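Local structure of peptidase M3B, oligoendopeptidase F (Enterococcus faecium, 2QR4) at residues 118-121 with 122-126; 267-270 with 271-275; 53-56 with 57-61; 457-461 with 462-466; 514-517 with 518-522. The protein probably hydrolyses peptide bonds within short oligopeptides, as a predicted zinc-dependent metallopeptidase of the M3B (oligoendopeptidase F) family. All blocks are in the same frame, centred on the assembly; numbering follows the deposited sequence.

Contact 1: residues 118-121 with 122-126; sequences HYIQ and QIVDN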
loop_
_atom_site.group_PDB
_atom_site.type_symbol
_atom_site.label_atom_id
_atom_site.label_comp_id
_atom_site.label_asym_id
_atom_site.label_seq_id
_atom_site.Cartn_x
_atom_site.Cartn_y
_atom_site.Cartn_z
ATOM N N HIS A 118 -28.899 9.452 -20.292
ATOM C CA HIS A 118 -28.612 9.386 -18.865
ATOM C C HIS A 118 -27.108 9.242 -18.578
ATOM O O HIS A 118 -26.597 9.763 -17.580
ATOM C CB HIS A 118 -29.453 8.276 -18.216
ATOM C CG HIS A 118 -28.686 7.384 -17.291
ATOM N ND1 HIS A 118 -28.486 7.687 -15.960
ATOM C CD2 HIS A 118 -28.086 6.187 -17.501
ATOM C CE1 HIS A 118 -27.784 6.721 -15.393
ATOM N NE2 HIS A 118 -27.529 5.799 -16.306
ATOM N N TYR A 119 -26.390 8.565 -19.469
ATOM C CA TYR A 119 -24.945 8.440 -19.310
ATOM C C TYR A 119 -24.228 9.734 -19.687
ATOM O O TYR A 119 -23.311 10.174 -18.989
ATOM C CB TYR A 119 -24.407 7.263 -20.119
ATOM C CG TYR A 119 -22.908 7.242 -20.214
ATOM C CD1 TYR A 119 -22.132 6.786 -19.152
ATOM C CD2 TYR A 119 -22.261 7.689 -21.365
ATOM C CE1 TYR A 119 -20.743 6.775 -19.233
ATOM C CE2 TYR A 119 -20.879 7.678 -21.461
ATOM C CZ TYR A 119 -20.123 7.221 -20.388
ATOM O OH TYR A 119 -18.746 7.209 -20.476
ATOM N N ILE A 120 -24.653 10.350 -20.785
ATOM C CA ILE A 120 -24.096 11.634 -21.205
ATOM C C ILE A 120 -24.487 12.759 -20.236
ATOM O O ILE A 120 -23.743 13.716 -20.052
ATOM C CB ILE A 120 -24.519 11.982 -22.649
ATOM C CG1 ILE A 120 -23.892 10.985 -23.627
ATOM C CG2 ILE A 120 -24.107 13.404 -23.013
ATOM C CD1 ILE A 120 -22.409 10.735 -23.366
ATOM N N GLN A 121 -25.648 12.614 -19.607
ATOM C CA GLN A 121 -26.140 13.576 -18.633
ATOM C C GLN A 121 -25.227 13.674 -17.417
ATOM O O GLN A 121 -24.922 14.774 -16.960
ATOM C CB GLN A 121 -27.555 13.199 -18.179
ATOM C CG GLN A 121 -28.244 14.262 -17.351
ATOM C CD GLN A 121 -28.735 15.411 -18.202
ATOM O OE1 GLN A 121 -29.786 15.321 -18.838
ATOM N NE2 GLN A 121 -27.980 16.501 -18.219
ATOM N N GLN A 122 -24.807 12.526 -16.888
ATOM C CA GLN A 122 -23.922 12.490 -15.726
ATOM C C GLN A 122 -22.658 13.245 -16.027
ATOM O O GLN A 122 -22.181 14.042 -15.209
ATOM C CB GLN A 122 -23.559 11.054 -15.345
ATOM C CG GLN A 122 -24.409 10.459 -14.241
ATOM C CD GLN A 122 -25.901 10.608 -14.498
ATOM O OE1 GLN A 122 -26.421 11.721 -14.615
ATOM N NE2 GLN A 122 -26.599 9.481 -14.568
ATOM N N ILE A 123 -22.116 12.988 -17.211
ATOM C CA ILE A 123 -20.859 13.594 -17.603
ATOM C C ILE A 123 -20.985 15.104 -17.654
ATOM O O ILE A 123 -20.162 15.801 -17.067
ATOM C CB ILE A 123 -20.357 13.044 -18.933
ATOM C CG1 ILE A 123 -20.030 11.556 -18.769
ATOM C CG2 ILE A 123 -19.133 13.825 -19.382
ATOM C CD1 ILE A 123 -19.810 10.855 -20.048
ATOM N N VAL A 124 -22.032 15.588 -18.326
ATOM C CA VAL A 124 -22.328 17.019 -18.432
ATOM C C VAL A 124 -22.533 17.671 -17.064
ATOM O O VAL A 124 -22.111 18.808 -16.832
ATOM C CB VAL A 124 -23.574 17.265 -19.324
ATOM C CG1 VAL A 124 -24.135 18.682 -19.135
ATOM C CG2 VAL A 124 -23.238 17.006 -20.789
ATOM N N ASP A 125 -23.175 16.942 -16.157
ATOM C CA ASP A 125 -23.442 17.454 -14.819
ATOM C C ASP A 125 -22.191 17.409 -13.950
ATOM O O ASP A 125 -22.194 17.880 -12.823
ATOM C CB ASP A 125 -24.535 16.625 -14.135
ATOM C CG ASP A 125 -25.912 16.893 -14.687
ATOM O OD1 ASP A 125 -26.792 16.041 -14.459
ATOM O OD2 ASP A 125 -26.123 17.940 -15.341
ATOM N N ASN A 126 -21.124 16.831 -14.477
ATOM C CA ASN A 126 -19.933 16.570 -13.689
ATOM C C ASN A 126 -18.761 17.333 -14.290
ATOM O O ASN A 126 -17.595 17.060 -14.007
ATOM C CB ASN A 126 -19.652 15.075 -13.719
ATOM C CG ASN A 126 -19.079 14.568 -12.437
ATOM O OD1 ASN A 126 -18.271 13.640 -12.440
ATOM N ND2 ASN A 126 -19.491 15.162 -11.322
#
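Within the short helix 117-124, Y119 and I123 meet one turn apart in a CH-pi contact on the side of the helix that packs against its neighbours. The methyl CD1 of I123 lies over one face of the phenol, 4.0 Å from the ring centroid of Y119 and 29° off the ring normal. The ring can meet it because CG of Y119 stands anti to the backbone N (chi1 169°). I120 continues the apolar strip: its CD1 is 4.2 Å from CD1 of I123, and its CG2 is 4.3 Å from CG2 of V124. Two main-chain bonds close the last turns, V124 N to I120 O at 3.1 Å and D125 N to Q121 O at 2.9 Å. On the more open side, the Q121 amide and D125 carboxylate planes are 17° apart, with CG of Q121 3.7 Å from OD1 of D125. Helices 33-63, 91-95 and 100-109 pack against the apolar strip: L44 and F91 touch Y119, I95 both isoleucines, and I103 I120 and V124.

Contact 2: residues 267-270 with 271-275; sequences MELR and KRLLE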
loop_
_atom_site.group_PDB
_atom_site.type_symbol
_atom_site.label_atom_id
_atom_site.label_comp_id
_atom_site.label_asym_id
_atom_site.label_seq_id
_atom_site.Cartn_x
_atom_site.Cartn_y
_atom_site.Cartn_z
HETATM N N MSE A 267 -28.581 -1.963 26.153
HETATM C CA MSE A 267 -27.419 -2.605 26.764
HETATM C C MSE A 267 -27.645 -2.910 28.259
HETATM O O MSE A 267 -27.283 -3.987 28.728
HETATM C CB MSE A 267 -26.163 -1.770 26.528
HETATM C CG MSE A 267 -25.785 -1.660 25.047
HETATM SE SE MSE A 267 -25.369 -3.380 24.147
HETATM C CE MSE A 267 -27.139 -3.890 23.491
ATOM N N GLU A 268 -28.279 -1.998 28.995
ATOM C CA GLU A 268 -28.681 -2.304 30.368
ATOM C C GLU A 268 -29.546 -3.558 30.403
ATOM O O GLU A 268 -29.380 -4.421 31.277
ATOM C CB GLU A 268 -29.437 -1.138 31.028
ATOM C CG GLU A 268 -28.658 0.185 31.075
ATOM C CD GLU A 268 -27.575 0.253 32.180
ATOM O OE1 GLU A 268 -27.398 -0.709 32.978
ATOM O OE2 GLU A 268 -26.890 1.299 32.240
ATOM N N LEU A 269 -30.471 -3.663 29.453
ATOM C CA LEU A 269 -31.393 -4.798 29.442
ATOM C C LEU A 269 -30.621 -6.082 29.190
ATOM O O LEU A 269 -30.804 -7.078 29.889
ATOM C CB LEU A 269 -32.486 -4.611 28.397
ATOM C CG LEU A 269 -33.420 -5.793 28.213
ATOM C CD1 LEU A 269 -34.099 -6.121 29.527
ATOM C CD2 LEU A 269 -34.435 -5.446 27.140
ATOM N N ARG A 270 -29.738 -6.057 28.201
ATOM C CA ARG A 270 -28.890 -7.221 27.967
ATOM C C ARG A 270 -28.037 -7.606 29.204
ATOM O O ARG A 270 -27.850 -8.787 29.493
ATOM C CB ARG A 270 -28.047 -7.009 26.717
ATOM C CG ARG A 270 -26.887 -7.969 26.551
ATOM C CD ARG A 270 -26.224 -7.773 25.180
ATOM N NE ARG A 270 -27.057 -8.303 24.099
ATOM C CZ ARG A 270 -26.964 -9.545 23.636
ATOM N NH1 ARG A 270 -27.757 -9.938 22.662
ATOM N NH2 ARG A 270 -26.073 -10.397 24.145
ATOM N N LYS A 271 -27.551 -6.618 29.949
ATOM C CA LYS A 271 -26.777 -6.904 31.159
ATOM C C LYS A 271 -27.652 -7.628 32.169
ATOM O O LYS A 271 -27.258 -8.648 32.730
ATOM C CB LYS A 271 -26.212 -5.623 31.765
ATOM C CG LYS A 271 -25.484 -5.817 33.086
ATOM C CD LYS A 271 -24.574 -4.614 33.344
ATOM C CE LYS A 271 -24.045 -4.568 34.775
ATOM N NZ LYS A 271 -23.129 -3.406 34.937
ATOM N N ARG A 272 -28.853 -7.106 32.378
ATOM C CA ARG A 272 -29.819 -7.753 33.250
ATOM C C ARG A 272 -30.142 -9.179 32.819
ATOM O O ARG A 272 -30.172 -10.082 33.648
ATOM C CB ARG A 272 -31.107 -6.933 33.354
ATOM C CG ARG A 272 -31.039 -5.782 34.360
ATOM C CD ARG A 272 -32.436 -5.214 34.675
ATOM N NE ARG A 272 -33.064 -4.634 33.486
ATOM C CZ ARG A 272 -32.867 -3.386 33.061
ATOM N NH1 ARG A 272 -32.060 -2.569 33.734
ATOM N NH2 ARG A 272 -33.474 -2.952 31.963
ATOM N N LEU A 273 -30.392 -9.386 31.532
ATOM C CA LEU A 273 -30.775 -10.718 31.063
ATOM C C LEU A 273 -29.665 -11.745 31.284
ATOM O O LEU A 273 -29.939 -12.865 31.716
ATOM C CB LEU A 273 -31.217 -10.695 29.597
ATOM C CG LEU A 273 -32.602 -10.074 29.347
ATOM C CD1 LEU A 273 -32.941 -10.051 27.862
ATOM C CD2 LEU A 273 -33.667 -10.833 30.096
ATOM N N LEU A 274 -28.423 -11.359 30.994
ATOM C CA LEU A 274 -27.268 -12.242 31.181
ATOM C C LEU A 274 -26.908 -12.412 32.649
ATOM O O LEU A 274 -26.343 -13.430 33.029
ATOM C CB LEU A 274 -26.035 -11.731 30.414
ATOM C CG LEU A 274 -26.177 -11.867 28.902
ATOM C CD1 LEU A 274 -24.994 -11.276 28.214
ATOM C CD2 LEU A 274 -26.370 -13.334 28.506
ATOM N N GLU A 275 -27.218 -11.403 33.458
ATOM C CA GLU A 275 -27.007 -11.469 34.902
ATOM C C GLU A 275 -25.535 -11.461 35.268
ATOM O O GLU A 275 -25.162 -11.936 36.343
ATOM C CB GLU A 275 -27.659 -12.718 35.498
ATOM C CG GLU A 275 -29.179 -12.714 35.467
ATOM C CD GLU A 275 -29.781 -13.880 36.242
ATOM O OE1 GLU A 275 -29.588 -15.043 35.821
ATOM O OE2 GLU A 275 -30.438 -13.632 37.275
HETATM O O HOH W 1 -24.945 -1.380 34.769
#
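A water bridges E268 and K271, three residues apart on a partly exposed side of the helix: it donates to OE1 of E268 at 3.1 Å and accepts from NZ of K271 at 2.7 Å. The two charged ends do not touch, OE1 of E268 and NZ of K271 being 5.4 Å apart. The lysine chain is extended throughout, which carries its ammonium out to the water, while the glutamate bends at chi2 (-78°). Four consecutive main-chain bonds hold the turns beneath; the bond from R272 N to E268 O is 2.9 Å long and nearly straight, at 170° about the hydrogen. This is the C-terminal part of helix 260-274, and E275, with positive phi, leaves the helical path. R272 folds back along the helix surface, so that one face of its guanidinium lies over E268 O, 4.0 Å above the plane, and NH2 comes 4.0 Å from CD1 of L269. R270 and L274 run side by side, CG of R270 4.2 Å from CD1 of L274, while the arginine's NH2 bonds to T286 O. L269 CD1 packs 4.2 Å from CG of L273, and both leucines face helix 557-579, through L570 and L573 for L269 and I577 for L273.

Contact 3: residues 53-56 with 57-61; sequences IYVY and AHLKN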
loop_
_atom_site.group_PDB
_atom_site.type_symbol
_atom_site.label_atom_id
_atom_site.label_comp_id
_atom_site.label_asym_id
_atom_site.label_seq_id
_atom_site.Cartn_x
_atom_site.Cartn_y
_atom_site.Cartn_z
ATOM N N ILE A 53 -14.735 -8.680 -16.249
ATOM C CA ILE A 53 -13.555 -9.484 -15.968
ATOM C C ILE A 53 -12.858 -9.041 -14.679
ATOM O O ILE A 53 -12.463 -9.862 -13.859
ATOM C CB ILE A 53 -12.555 -9.366 -17.127
ATOM C CG1 ILE A 53 -13.185 -9.880 -18.424
ATOM C CG2 ILE A 53 -11.254 -10.101 -16.825
ATOM C CD1 ILE A 53 -12.324 -9.583 -19.629
ATOM N N TYR A 54 -12.695 -7.739 -14.494
ATOM C CA TYR A 54 -12.086 -7.260 -13.263
ATOM C C TYR A 54 -12.868 -7.703 -12.004
ATOM O O TYR A 54 -12.330 -8.398 -11.131
ATOM C CB TYR A 54 -11.935 -5.749 -13.284
ATOM C CG TYR A 54 -11.401 -5.213 -11.984
ATOM C CD1 TYR A 54 -10.027 -5.128 -11.756
ATOM C CD2 TYR A 54 -12.269 -4.795 -10.975
ATOM C CE1 TYR A 54 -9.537 -4.623 -10.572
ATOM C CE2 TYR A 54 -11.783 -4.303 -9.781
ATOM C CZ TYR A 54 -10.416 -4.225 -9.586
ATOM O OH TYR A 54 -9.935 -3.744 -8.396
ATOM N N VAL A 55 -14.128 -7.287 -11.921
ATOM C CA VAL A 55 -15.001 -7.646 -10.812
ATOM C C VAL A 55 -14.958 -9.151 -10.521
ATOM O O VAL A 55 -14.862 -9.570 -9.366
ATOM C CB VAL A 55 -16.452 -7.188 -11.088
ATOM C CG1 VAL A 55 -17.458 -7.998 -10.271
ATOM C CG2 VAL A 55 -16.585 -5.696 -10.824
ATOM N N TYR A 56 -14.989 -9.960 -11.570
ATOM C CA TYR A 56 -14.946 -11.407 -11.405
ATOM C C TYR A 56 -13.651 -11.900 -10.769
ATOM O O TYR A 56 -13.672 -12.734 -9.859
ATOM C CB TYR A 56 -15.130 -12.113 -12.744
ATOM C CG TYR A 56 -14.980 -13.613 -12.636
ATOM C CD1 TYR A 56 -15.866 -14.362 -11.861
ATOM C CD2 TYR A 56 -13.952 -14.284 -13.296
ATOM C CE1 TYR A 56 -15.740 -15.743 -11.753
ATOM C CE2 TYR A 56 -13.821 -15.670 -13.202
ATOM C CZ TYR A 56 -14.718 -16.392 -12.426
ATOM O OH TYR A 56 -14.601 -17.762 -12.313
ATOM N N ALA A 57 -12.524 -11.403 -11.265
ATOM C CA ALA A 57 -11.236 -11.840 -10.763
ATOM C C ALA A 57 -11.034 -11.368 -9.323
ATOM O O ALA A 57 -10.441 -12.070 -8.507
ATOM C CB ALA A 57 -10.132 -11.324 -11.648
ATOM N N HIS A 58 -11.537 -10.175 -9.029
ATOM C CA HIS A 58 -11.437 -9.604 -7.700
ATOM C C HIS A 58 -12.213 -10.501 -6.750
ATOM O O HIS A 58 -11.719 -10.869 -5.684
ATOM C CB HIS A 58 -12.006 -8.189 -7.708
ATOM C CG HIS A 58 -11.783 -7.424 -6.446
ATOM N ND1 HIS A 58 -11.004 -6.286 -6.397
ATOM C CD2 HIS A 58 -12.256 -7.611 -5.194
ATOM C CE1 HIS A 58 -10.996 -5.815 -5.163
ATOM N NE2 HIS A 58 -11.752 -6.598 -4.415
ATOM N N LEU A 59 -13.422 -10.886 -7.151
ATOM C CA LEU A 59 -14.235 -11.759 -6.311
ATOM C C LEU A 59 -13.505 -13.051 -5.983
ATOM O O LEU A 59 -13.381 -13.428 -4.822
ATOM C CB LEU A 59 -15.593 -12.057 -6.956
ATOM C CG LEU A 59 -16.754 -11.241 -6.372
ATOM C CD1 LEU A 59 -16.459 -9.737 -6.427
ATOM C CD2 LEU A 59 -18.077 -11.572 -7.066
ATOM N N LYS A 60 -13.021 -13.725 -7.017
ATOM C CA LYS A 60 -12.289 -14.959 -6.831
ATOM C C LYS A 60 -11.071 -14.774 -5.909
ATOM O O LYS A 60 -10.791 -15.621 -5.063
ATOM C CB LYS A 60 -11.893 -15.540 -8.185
ATOM C CG LYS A 60 -12.952 -16.445 -8.775
ATOM C CD LYS A 60 -12.313 -17.585 -9.561
ATOM C CE LYS A 60 -13.310 -18.719 -9.813
ATOM N NZ LYS A 60 -13.750 -19.408 -8.562
ATOM N N ASN A 61 -10.362 -13.662 -6.064
ATOM C CA ASN A 61 -9.248 -13.348 -5.186
ATOM C C ASN A 61 -9.708 -13.279 -3.733
ATOM O O ASN A 61 -9.131 -13.928 -2.859
ATOM C CB ASN A 61 -8.617 -12.020 -5.588
ATOM C CG ASN A 61 -7.319 -11.740 -4.850
ATOM O OD1 ASN A 61 -7.108 -10.648 -4.320
ATOM N ND2 ASN A 61 -6.436 -12.722 -4.829
#
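Near the C-terminal end of the long helix 33-63, Y54 and H58 project together from the helix, one turn apart. The imidazole meets the phenol oxygen at its edge, near the ring plane, in a weak hydrogen bond from H58 ND1 to Y54 OH of 3.4 Å. The two rings are neither stacked nor perpendicular, their planes 53° apart. Both side chains have CG anti to the backbone N (chi1 176° for Y54, -172° for H58), which sends them off the helix in a common direction. Y56 and K60 form a second pair, the lysine chain running alongside the ring, its CD 3.6 Å from OH of Y56. V55 CG1 adds a looser apolar touch, 4.3 Å from CD1 of L59. Helix 68-87 covers the Y54, A57 and H58 side, where F81 stacks on Y54 and Y74 meets H58 with steeply inclined planes. The i, i+4 pairs are those of a regular alpha-helix, packed here on helices 4-18 and 68-87 of a largely helical fold.

Contact 4: residues 457-461 with 462-466; sequences VPLTS and EYLSD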
loop_
_atom_site.group_PDB
_atom_site.type_symbol
_atom_site.label_atom_id
_atom_site.label_comp_id
_atom_site.label_asym_id
_atom_site.label_seq_id
_atom_site.Cartn_x
_atom_site.Cartn_y
_atom_site.Cartn_z
ATOM N N VAL A 457 -3.869 15.888 10.217
ATOM C CA VAL A 457 -3.503 15.192 11.439
ATOM C C VAL A 457 -3.162 13.727 11.197
ATOM O O VAL A 457 -3.961 12.974 10.653
ATOM C CB VAL A 457 -4.473 15.432 12.641
ATOM C CG1 VAL A 457 -5.615 16.328 12.269
ATOM C CG2 VAL A 457 -4.914 14.132 13.270
ATOM N N PRO A 458 -1.952 13.325 11.606
ATOM C CA PRO A 458 -1.484 11.973 11.348
ATOM C C PRO A 458 -2.405 10.909 11.941
ATOM O O PRO A 458 -2.762 10.938 13.125
ATOM C CB PRO A 458 -0.126 11.932 12.051
ATOM C CG PRO A 458 0.298 13.365 12.122
ATOM C CD PRO A 458 -0.972 14.104 12.378
ATOM N N LEU A 459 -2.764 9.961 11.101
ATOM C CA LEU A 459 -3.565 8.834 11.500
ATOM C C LEU A 459 -2.695 7.687 11.999
ATOM O O LEU A 459 -2.704 6.609 11.422
ATOM C CB LEU A 459 -4.378 8.380 10.301
ATOM C CG LEU A 459 -5.804 8.927 10.186
ATOM C CD1 LEU A 459 -5.956 10.306 10.762
ATOM C CD2 LEU A 459 -6.297 8.886 8.760
ATOM N N THR A 460 -1.962 7.897 13.084
ATOM C CA THR A 460 -1.202 6.795 13.685
ATOM C C THR A 460 -2.151 5.762 14.318
ATOM O O THR A 460 -3.296 6.089 14.671
ATOM C CB THR A 460 -0.290 7.335 14.791
ATOM O OG1 THR A 460 -1.109 7.902 15.821
ATOM C CG2 THR A 460 0.654 8.423 14.244
ATOM N N SER A 461 -1.682 4.533 14.511
ATOM C CA SER A 461 -2.493 3.562 15.245
ATOM C C SER A 461 -2.911 4.050 16.616
ATOM O O SER A 461 -4.016 3.735 17.073
ATOM C CB SER A 461 -1.808 2.206 15.380
ATOM O OG SER A 461 -0.548 2.337 15.978
ATOM N N GLU A 462 -2.040 4.799 17.290
ATOM C CA GLU A 462 -2.395 5.291 18.628
ATOM C C GLU A 462 -3.610 6.216 18.520
ATOM O O GLU A 462 -4.591 6.044 19.225
ATOM C CB GLU A 462 -1.226 6.013 19.306
ATOM C CG GLU A 462 -1.463 6.347 20.809
ATOM C CD GLU A 462 -0.250 7.038 21.477
ATOM O OE1 GLU A 462 -0.401 8.175 21.989
ATOM O OE2 GLU A 462 0.866 6.458 21.478
ATOM N N TYR A 463 -3.541 7.191 17.623
ATOM C CA TYR A 463 -4.610 8.152 17.482
ATOM C C TYR A 463 -5.903 7.486 17.009
ATOM O O TYR A 463 -6.995 7.821 17.470
ATOM C CB TYR A 463 -4.210 9.231 16.489
ATOM C CG TYR A 463 -5.234 10.318 16.369
ATOM C CD1 TYR A 463 -5.594 11.077 17.477
ATOM C CD2 TYR A 463 -5.855 10.585 15.160
ATOM C CE1 TYR A 463 -6.536 12.090 17.377
ATOM C CE2 TYR A 463 -6.796 11.598 15.046
ATOM C CZ TYR A 463 -7.128 12.352 16.156
ATOM O OH TYR A 463 -8.063 13.359 16.061
ATOM N N LEU A 464 -5.777 6.554 16.080
ATOM C CA LEU A 464 -6.961 5.857 15.542
ATOM C C LEU A 464 -7.643 5.068 16.663
ATOM O O LEU A 464 -8.864 5.097 16.817
ATOM C CB LEU A 464 -6.555 4.920 14.402
ATOM C CG LEU A 464 -6.873 5.155 12.916
ATOM C CD1 LEU A 464 -7.464 6.499 12.576
ATOM C CD2 LEU A 464 -5.673 4.874 12.081
ATOM N N SER A 465 -6.830 4.396 17.468
ATOM C CA SER A 465 -7.329 3.520 18.513
ATOM C C SER A 465 -7.957 4.276 19.666
ATOM O O SER A 465 -9.074 3.950 20.070
ATOM C CB SER A 465 -6.227 2.584 18.982
ATOM O OG SER A 465 -5.664 1.925 17.850
ATOM N N ASP A 466 -7.274 5.299 20.173
ATOM C CA ASP A 466 -7.867 6.169 21.197
ATOM C C ASP A 466 -9.179 6.790 20.694
ATOM O O ASP A 466 -10.146 6.909 21.444
ATOM C CB ASP A 466 -6.893 7.286 21.626
ATOM C CG ASP A 466 -5.616 6.745 22.297
ATOM O OD1 ASP A 466 -4.648 7.531 22.484
ATOM O OD2 ASP A 466 -5.566 5.536 22.634
#
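V457 and Y463 cross at about a right angle where the loop after helix 418-454 turns into helix 461-476, CG2 of the valine 3.6 Å from CE2 of the tyrosine. L459 also reaches this flank of the ring, its CD1 at the edge near the ring plane, 4.4 Å from CD2 of Y463. With CG anti to the backbone N (chi1 -176°), the phenol reaches back over the loop, and its OH bonds to E452 of the preceding helix. L459 also crosses L464 obliquely, its CG 3.8 Å from CD1 of the latter. T460 stands at about a right angle to Y463; at chi1 63° its OG1 faces the first turn and accepts from Y463 N at 3.1 Å, the bond bending little (166°). Next along, S461 O is gripped twice, by S465 N at 2.9 Å and by S465 OG at 2.6 Å, the donors arriving from opposite faces of its carbonyl plane. S465 OG is further bonded to W490 NE1. The second subunit meets the outer side, where E462 OE2 bonds to its T68 and its Q71 packs on T460. With its side-chain oxygen accepting from a first-turn N-H, T460 is a classic helix N-cap.

Contact 5: residues 514-517 with 518-522; sequences ALAK and KILNQ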
loop_
_atom_site.group_PDB
_atom_site.type_symbol
_atom_site.label_atom_id
_atom_site.label_comp_id
_atom_site.label_asym_id
_atom_site.label_seq_id
_atom_site.Cartn_x
_atom_site.Cartn_y
_atom_site.Cartn_z
ATOM N N ALA A 514 -39.747 3.099 7.467
ATOM C CA ALA A 514 -40.740 4.108 7.068
ATOM C C ALA A 514 -41.730 3.580 6.032
ATOM O O ALA A 514 -42.910 3.952 6.028
ATOM C CB ALA A 514 -40.044 5.350 6.520
ATOM N N LEU A 515 -41.244 2.726 5.142
ATOM C CA LEU A 515 -42.091 2.145 4.113
ATOM C C LEU A 515 -43.058 1.085 4.653
ATOM O O LEU A 515 -44.196 1.008 4.208
ATOM C CB LEU A 515 -41.235 1.581 2.978
ATOM C CG LEU A 515 -40.651 2.634 2.040
ATOM C CD1 LEU A 515 -39.721 1.985 1.036
ATOM C CD2 LEU A 515 -41.792 3.406 1.325
ATOM N N ALA A 516 -42.617 0.270 5.605
ATOM C CA ALA A 516 -43.501 -0.738 6.194
ATOM C C ALA A 516 -44.594 -0.074 7.024
ATOM O O ALA A 516 -45.744 -0.541 7.048
ATOM C CB ALA A 516 -42.724 -1.730 7.047
ATOM N N LYS A 517 -44.228 1.017 7.697
ATOM C CA LYS A 517 -45.157 1.740 8.562
ATOM C C LYS A 517 -46.235 2.460 7.750
ATOM O O LYS A 517 -47.374 2.565 8.189
ATOM C CB LYS A 517 -44.406 2.707 9.480
ATOM C CG LYS A 517 -45.199 3.172 10.707
ATOM C CD LYS A 517 -45.908 4.502 10.459
ATOM C CE LYS A 517 -44.909 5.624 10.196
ATOM N NZ LYS A 517 -45.514 6.971 10.372
ATOM N N LYS A 518 -45.887 2.927 6.556
ATOM C CA LYS A 518 -46.886 3.524 5.666
ATOM C C LYS A 518 -47.829 2.469 5.110
ATOM O O LYS A 518 -49.021 2.738 4.897
ATOM C CB LYS A 518 -46.231 4.281 4.503
ATOM C CG LYS A 518 -45.671 5.630 4.889
ATOM C CD LYS A 518 -45.054 6.351 3.702
ATOM C CE LYS A 518 -44.413 7.661 4.159
ATOM N NZ LYS A 518 -43.472 7.455 5.312
ATOM N N ILE A 519 -47.297 1.278 4.845
ATOM C CA ILE A 519 -48.128 0.216 4.307
ATOM C C ILE A 519 -49.035 -0.327 5.409
ATOM O O ILE A 519 -50.259 -0.407 5.233
ATOM C CB ILE A 519 -47.307 -0.923 3.690
ATOM C CG1 ILE A 519 -46.521 -0.424 2.485
ATOM C CG2 ILE A 519 -48.229 -2.061 3.257
ATOM C CD1 ILE A 519 -45.323 -1.292 2.151
ATOM N N LEU A 520 -48.448 -0.662 6.556
ATOM C CA LEU A 520 -49.225 -1.297 7.624
ATOM C C LEU A 520 -50.360 -0.433 8.172
ATOM O O LEU A 520 -51.194 -0.915 8.929
ATOM C CB LEU A 520 -48.328 -1.760 8.765
ATOM C CG LEU A 520 -47.424 -2.939 8.417
ATOM C CD1 LEU A 520 -46.233 -2.978 9.340
ATOM C CD2 LEU A 520 -48.193 -4.234 8.479
ATOM N N ASN A 521 -50.396 0.841 7.801
ATOM C CA ASN A 521 -51.467 1.709 8.277
ATOM C C ASN A 521 -52.348 2.170 7.125
ATOM O O ASN A 521 -53.149 3.086 7.280
ATOM C CB ASN A 521 -50.914 2.911 9.057
ATOM C CG ASN A 521 -50.079 2.498 10.275
ATOM O OD1 ASN A 521 -49.242 3.267 10.753
ATOM N ND2 ASN A 521 -50.302 1.287 10.776
ATOM N N GLN A 522 -52.208 1.503 5.982
ATOM C CA GLN A 522 -52.904 1.881 4.749
ATOM C C GLN A 522 -52.969 3.390 4.583
ATOM O O GLN A 522 -54.048 3.967 4.491
ATOM C CB GLN A 522 -54.327 1.313 4.677
ATOM C CG GLN A 522 -54.520 -0.079 5.247
ATOM C CD GLN A 522 -55.274 -0.056 6.563
ATOM O OE1 GLN A 522 -55.019 0.786 7.421
ATOM N NE2 GLN A 522 -56.211 -0.980 6.727
#
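The carboxamide of N521 is the flat group here, and K517 slants past it, with CD of the lysine 3.6 Å from OD1 of N521. The amide's other end, ND2, makes a weak hydrogen bond of 3.0 Å to L520 O, which may favour this rotation of the amide. A bend at chi2 (-95°) brings CD of K517 beside the amide oxygen, while its NZ heads for a long, weak ion pair with D561. K518 runs back along the preceding turn instead, CG of K518 lying 3.4 Å from A514 O. Below, L520 N donates to A516 O at 2.8 Å, and CB of A516 lies 4.4 Å from CD1 of L520. A Schellman motif ends the helix: Q522, with positive phi, is its C-prime residue, Q522 N bonds to I519 O at 2.8 Å, and E523 N to K518 O. The end of helix 503-520 is thus set against two others: A516 and L520 pack against helix 394-414, on I406 and E409 respectively, whereas I519 packs on L527 and Y530 of helix 526-536.

All five contacts are local, one turn of helix or a helix start, and none touches another; contacts 1 and 2 lie farthest apart, about 53 Å between centres. Each is partly buried. Contacts 1, 2 and 5 lie at or near the C-terminal ends of their helices, contact 4 at a helix start, and it alone reaches the second subunit. Contacts 1, 3 and 4 each involve a tyrosine: a methyl over its face in 1, an imidazole beside its OH in 3, aliphatic groups against the ring in 4. Helix 33-63, which carries contact 3, also packs on contact 1. Charged side chains and a water mark contact 2, buried hydroxyls contact 4, and lysine chains beside backbone oxygen and amide contact 5.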